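Local coordinates for periplasmic cell division protein (SufI) (Aquifex aeolicus, PDB 6SYY) that probably oxidises substrates at the expense of dioxygen, as a multicopper oxidase holding several copper ions, at residues 456-464 and 473-481. Residues are numbered along the deposited sequence; the frame is centred on the assembly and turned at random.
Sequences HGFQFQVLE and TDLGWKDTV. With CU (copper (II) ion), chain C.
The Phe460 ring carries Lys478 O over one face, off-centre toward the rim. At its edge, in plane, lie Val462 CG2 and Val481 N, and Val481 CB is 3.9 Å from Phe460 CZ. This is a single antiparallel bridge in the C-terminal cupredoxin-like domain, joining the edges of its two sheets beside the copper cluster. The Trp477 ring takes Gln461 over one face: NE2 lies 3.2 Å from Trp477 CZ2, with amide and ring planes 48° apart. Gln461 CG makes a CH-pi contact with the six-membered ring. Gln461 NE2 bonds to Thr386 O.

Phe460 and Lys478 form a hydrogen-bonded pair. Phe460 N reaches Lys478 O at 2.7 Å, and Lys478 N returns to Phe460 O with an N-H...O angle of 172°. Phe460 holds CG between its backbone N and carbonyl carbon (chi1 56°), which turns the ring back against 478-481. A serine in place of Phe460 would probably open a gap between Lys478 CB and Val481 and leave Val462 less well packed.

Lys478 bends away, and NZ bonds to Thr473 O and forms salt bridges with Glu280 and Glu299. His456 NE2 binds copper at 2.1 Å, alongside His161 and His508. A water links Gln459 NE2 to Asp479 OD2, while Gln459 OE1 bonds to Arg123 NE and Asp479 OD2 pairs with Arg300. A second water accepts from Val462 N at 2.8 Å and donates to Asp474 O and Gly476 O.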
ATOM      1  N   HIS A 456      -0.613  -2.139 -12.007  1.00 26.20           N
ATOM      2  CA  HIS A 456       0.618  -2.888 -11.833  1.00 26.74           C
ATOM      3  C   HIS A 456       1.620  -2.491 -12.914  1.00 30.75           C
ATOM      4  O   HIS A 456       1.270  -1.880 -13.925  1.00 28.61           O
ATOM      5  CB  HIS A 456       0.350  -4.395 -11.890  1.00 25.41           C
ATOM      6  CG  HIS A 456      -0.509  -4.904 -10.772  1.00 42.54           C
ATOM      7  ND1 HIS A 456      -0.531  -6.230 -10.397  1.00 39.23           N
ATOM      8  CD2 HIS A 456      -1.382  -4.269  -9.954  1.00 50.34           C
ATOM      9  CE1 HIS A 456      -1.377  -6.389  -9.395  1.00 41.86           C
ATOM     10  NE2 HIS A 456      -1.906  -5.215  -9.107  1.00 34.12           N
ATOM     11  N   GLY A 457       2.879  -2.845 -12.687  1.00 29.90           N
ATOM     12  CA  GLY A 457       3.916  -2.705 -13.697  1.00 26.12           C
ATOM     13  C   GLY A 457       4.701  -1.410 -13.714  1.00 33.57           C
ATOM     14  O   GLY A 457       5.902  -1.426 -13.993  1.00 29.54           O
ATOM     15  N   PHE A 458       4.046  -0.282 -13.437  1.00 36.58           N
ATOM     16  CA  PHE A 458       4.713   1.012 -13.505  1.00 25.44           C
ATOM     17  C   PHE A 458       4.143   1.950 -12.454  1.00 26.74           C
ATOM     18  O   PHE A 458       2.973   1.851 -12.075  1.00 33.88           O
ATOM     19  CB  PHE A 458       4.561   1.666 -14.885  1.00 26.90           C
ATOM     20  CG  PHE A 458       4.759   0.719 -16.030  1.00 45.81           C
ATOM     21  CD1 PHE A 458       6.017   0.523 -16.574  1.00 22.81           C
ATOM     22  CD2 PHE A 458       3.686   0.017 -16.558  1.00 40.03           C
ATOM     23  CE1 PHE A 458       6.202  -0.355 -17.625  1.00 48.23           C
ATOM     24  CE2 PHE A 458       3.864  -0.864 -17.608  1.00 42.45           C
ATOM     25  CZ  PHE A 458       5.124  -1.048 -18.144  1.00 26.41           C
ATOM     26  N   GLN A 459       4.982   2.868 -11.994  1.00 19.69           N
ATOM     27  CA  GLN A 459       4.469   4.000 -11.250  1.00 22.88           C
ATOM     28  C   GLN A 459       4.019   5.089 -12.223  1.00 31.20           C
ATOM     29  O   GLN A 459       4.319   5.053 -13.419  1.00 37.11           O
ATOM     30  CB  GLN A 459       5.521   4.531 -10.278  1.00 25.09           C
ATOM     31  CG  GLN A 459       5.822   3.595  -9.120  1.00 27.86           C
ATOM     32  CD  GLN A 459       6.844   2.532  -9.476  1.00 22.55           C
ATOM     33  OE1 GLN A 459       7.543   2.637 -10.484  1.00 38.53           O
ATOM     34  NE2 GLN A 459       6.940   1.505  -8.643  1.00 37.39           N
ATOM     35  N   PHE A 460       3.283   6.066 -11.702  1.00 25.14           N
ATOM     36  CA  PHE A 460       2.773   7.157 -12.517  1.00 22.11           C
ATOM     37  C   PHE A 460       2.860   8.456 -11.732  1.00 34.02           C
ATOM     38  O   PHE A 460       3.102   8.464 -10.521  1.00 30.91           O
ATOM     39  CB  PHE A 460       1.326   6.901 -12.963  1.00 24.87           C
ATOM     40  CG  PHE A 460       0.374   6.646 -11.826  1.00 24.91           C
ATOM     41  CD1 PHE A 460      -0.199   7.697 -11.130  1.00 21.22           C
ATOM     42  CD2 PHE A 460       0.045   5.350 -11.461  1.00 23.04           C
ATOM     43  CE1 PHE A 460      -1.075   7.464 -10.084  1.00 22.50           C
ATOM     44  CE2 PHE A 460      -0.836   5.112 -10.425  1.00 44.50           C
ATOM     45  CZ  PHE A 460      -1.392   6.170  -9.729  1.00 26.71           C
ATOM     46  N   GLN A 461       2.644   9.562 -12.437  1.00 33.68           N
ATOM     47  CA  GLN A 461       2.606  10.888 -11.838  1.00 32.07           C
ATOM     48  C   GLN A 461       1.227  11.490 -12.057  1.00 29.49           C
ATOM     49  O   GLN A 461       0.715  11.491 -13.181  1.00 26.70           O
ATOM     50  CB  GLN A 461       3.686  11.786 -12.432  1.00 23.22           C
ATOM     51  CG  GLN A 461       5.089  11.262 -12.189  1.00 25.07           C
ATOM     52  CD  GLN A 461       6.127  12.018 -12.977  1.00 40.84           C
ATOM     53  OE1 GLN A 461       5.797  12.863 -13.813  1.00 39.89           O
ATOM     54  NE2 GLN A 461       7.393  11.721 -12.718  1.00 38.83           N
ATOM     55  N   VAL A 462       0.623  11.979 -10.975  1.00 37.58           N
ATOM     56  CA  VAL A 462      -0.718  12.546 -11.045  1.00 25.96           C
ATOM     57  C   VAL A 462      -0.633  13.918 -11.693  1.00 25.12           C
ATOM     58  O   VAL A 462       0.100  14.798 -11.227  1.00 33.37           O
ATOM     59  CB  VAL A 462      -1.357  12.630  -9.653  1.00 31.97           C
ATOM     60  CG1 VAL A 462      -2.711  13.312  -9.740  1.00 29.91           C
ATOM     61  CG2 VAL A 462      -1.493  11.242  -9.049  1.00 27.90           C
ATOM     62  N   LEU A 463      -1.384  14.107 -12.773  1.00 33.24           N
ATOM     63  CA  LEU A 463      -1.368  15.380 -13.473  1.00 29.89           C
ATOM     64  C   LEU A 463      -2.387  16.361 -12.906  1.00 44.09           C
ATOM     65  O   LEU A 463      -2.058  17.529 -12.674  1.00 35.05           O
ATOM     66  CB  LEU A 463      -1.631  15.165 -14.965  1.00 26.94           C
ATOM     67  CG  LEU A 463      -0.615  14.307 -15.708  1.00 25.26           C
ATOM     68  CD1 LEU A 463      -0.952  14.276 -17.187  1.00 39.54           C
ATOM     69  CD2 LEU A 463       0.788  14.830 -15.480  1.00 25.65           C
ATOM     70  N   GLU A 464      -3.617  15.909 -12.667  1.00 34.03           N
ATOM     71  CA  GLU A 464      -4.705  16.851 -12.449  1.00 34.89           C
ATOM     72  C   GLU A 464      -5.888  16.151 -11.788  1.00 34.78           C
ATOM     73  O   GLU A 464      -6.168  14.983 -12.073  1.00 30.94           O
ATOM     74  CB  GLU A 464      -5.122  17.477 -13.786  1.00 33.37           C
ATOM     75  CG  GLU A 464      -6.196  18.532 -13.720  1.00 73.03           C
ATOM     76  CD  GLU A 464      -6.554  19.051 -15.097  1.00101.10           C
ATOM     77  OE1 GLU A 464      -6.380  18.296 -16.078  1.00 81.15           O
ATOM     78  OE2 GLU A 464      -6.995  20.214 -15.202  1.00111.73           O
ATOM     79  N   THR A 473       0.131  14.253  -0.930  1.00 27.00           N
ATOM     80  CA  THR A 473       0.156  12.813  -1.138  1.00 23.36           C
ATOM     81  C   THR A 473      -0.088  12.418  -2.590  1.00 37.93           C
ATOM     82  O   THR A 473       0.060  11.238  -2.919  1.00 28.17           O
ATOM     83  CB  THR A 473      -0.879  12.144  -0.235  1.00 50.55           C
ATOM     84  OG1 THR A 473      -2.173  12.713  -0.481  1.00 31.06           O
ATOM     85  CG2 THR A 473      -0.510  12.351   1.226  1.00 23.07           C
ATOM     86  N   ASP A 474      -0.458  13.361  -3.458  1.00 30.53           N
ATOM     87  CA  ASP A 474      -0.619  13.085  -4.882  1.00 30.03           C
ATOM     88  C   ASP A 474       0.671  13.253  -5.672  1.00 36.82           C
ATOM     89  O   ASP A 474       0.691  12.936  -6.867  1.00 31.95           O
ATOM     90  CB  ASP A 474      -1.683  14.004  -5.501  1.00 32.99           C
ATOM     91  CG  ASP A 474      -3.094  13.621  -5.111  1.00 31.48           C
ATOM     92  OD1 ASP A 474      -3.359  12.414  -4.937  1.00 26.62           O
ATOM     93  OD2 ASP A 474      -3.944  14.532  -4.997  1.00 35.82           O
ATOM     94  N   LEU A 475       1.733  13.747  -5.047  1.00 28.14           N
ATOM     95  CA  LEU A 475       2.949  14.097  -5.760  1.00 33.09           C
ATOM     96  C   LEU A 475       3.847  12.876  -5.940  1.00 29.93           C
ATOM     97  O   LEU A 475       3.575  11.783  -5.438  1.00 31.71           O
ATOM     98  CB  LEU A 475       3.695  15.205  -5.017  1.00 26.31           C
ATOM     99  CG  LEU A 475       2.870  16.466  -4.755  1.00 30.68           C
ATOM    100  CD1 LEU A 475       3.649  17.463  -3.920  1.00 27.06           C
ATOM    101  CD2 LEU A 475       2.427  17.098  -6.068  1.00 24.80           C
ATOM    102  N   GLY A 476       4.935  13.077  -6.676  1.00 24.01           N
ATOM    103  CA  GLY A 476       5.917  12.031  -6.847  1.00 22.33           C
ATOM    104  C   GLY A 476       5.432  10.883  -7.718  1.00 28.44           C
ATOM    105  O   GLY A 476       4.471  10.992  -8.483  1.00 29.94           O
ATOM    106  N   TRP A 477       6.141   9.762  -7.592  1.00 31.51           N
ATOM    107  CA  TRP A 477       5.819   8.535  -8.315  1.00 24.96           C
ATOM    108  C   TRP A 477       4.787   7.761  -7.502  1.00 36.32           C
ATOM    109  O   TRP A 477       5.082   7.291  -6.401  1.00 25.91           O
ATOM    110  CB  TRP A 477       7.072   7.694  -8.542  1.00 23.60           C
ATOM    111  CG  TRP A 477       8.050   8.264  -9.540  1.00 29.97           C
ATOM    112  CD1 TRP A 477       9.258   8.846  -9.270  1.00 24.19           C
ATOM    113  CD2 TRP A 477       7.905   8.289 -10.969  1.00 28.33           C
ATOM    114  NE1 TRP A 477       9.869   9.235 -10.440  1.00 31.96           N
ATOM    115  CE2 TRP A 477       9.059   8.905 -11.495  1.00 66.19           C
ATOM    116  CE3 TRP A 477       6.912   7.850 -11.851  1.00 30.65           C
ATOM    117  CZ2 TRP A 477       9.246   9.094 -12.867  1.00 33.46           C
ATOM    118  CZ3 TRP A 477       7.099   8.042 -13.215  1.00 30.88           C
ATOM    119  CH2 TRP A 477       8.256   8.658 -13.707  1.00 29.66           C
ATOM    120  N   LYS A 478       3.578   7.634  -8.040  1.00 27.45           N
ATOM    121  CA  LYS A 478       2.487   6.952  -7.363  1.00 31.50           C
ATOM    122  C   LYS A 478       2.194   5.626  -8.052  1.00 29.48           C
ATOM    123  O   LYS A 478       2.570   5.415  -9.207  1.00 35.13           O
ATOM    124  CB  LYS A 478       1.228   7.828  -7.361  1.00 19.49           C
ATOM    125  CG  LYS A 478       1.418   9.187  -6.710  1.00 43.47           C
ATOM    126  CD  LYS A 478       1.316   9.087  -5.200  1.00 33.73           C
ATOM    127  CE  LYS A 478      -0.105   8.755  -4.780  1.00 28.78           C
ATOM    128  NZ  LYS A 478      -0.187   8.440  -3.330  1.00 26.50           N
ATOM    129  N   ASP A 479       1.521   4.719  -7.330  1.00 22.78           N
ATOM    130  CA  ASP A 479       0.895   3.568  -7.972  1.00 47.70           C
ATOM    131  C   ASP A 479      -0.564   3.369  -7.572  1.00 23.61           C
ATOM    132  O   ASP A 479      -1.213   2.465  -8.109  1.00 31.01           O
ATOM    133  CB  ASP A 479       1.693   2.271  -7.720  1.00 27.10           C
ATOM    134  CG  ASP A 479       1.746   1.865  -6.259  1.00 25.22           C
ATOM    135  OD1 ASP A 479       0.691   1.805  -5.590  1.00 35.58           O
ATOM    136  OD2 ASP A 479       2.860   1.560  -5.787  1.00 58.03           O
ATOM    137  N   THR A 480      -1.100   4.193  -6.670  1.00 24.59           N
ATOM    138  CA  THR A 480      -2.508   4.145  -6.279  1.00 24.27           C
ATOM    139  C   THR A 480      -3.013   5.572  -6.110  1.00 26.29           C
ATOM    140  O   THR A 480      -2.500   6.308  -5.261  1.00 29.56           O
ATOM    141  CB  THR A 480      -2.694   3.360  -4.974  1.00 28.63           C
ATOM    142  OG1 THR A 480      -2.096   2.061  -5.093  1.00 33.58           O
ATOM    143  CG2 THR A 480      -4.172   3.214  -4.649  1.00 31.60           C
ATOM    144  N   VAL A 481      -4.019   5.969  -6.892  1.00 24.42           N
ATOM    145  CA  VAL A 481      -4.541   7.334  -6.852  1.00 19.16           C
ATOM    146  C   VAL A 481      -5.995   7.307  -6.396  1.00 33.97           C
ATOM    147  O   VAL A 481      -6.796   6.506  -6.890  1.00 32.47           O
ATOM    148  CB  VAL A 481      -4.396   8.053  -8.209  1.00 25.35           C
ATOM    149  CG1 VAL A 481      -5.110   7.295  -9.319  1.00 26.02           C
ATOM    150  CG2 VAL A 481      -4.910   9.495  -8.107  1.00 20.06           C
TER
HETATM  151 CU    CU C 702      -3.083  -5.634  -7.474  0.60 34.80          CU
HETATM  152  O   HOH W   1       5.528   1.798  -6.355  1.00 41.62           O
HETATM  153  O   HOH W   2       2.346  12.323  -8.796  1.00 28.65           O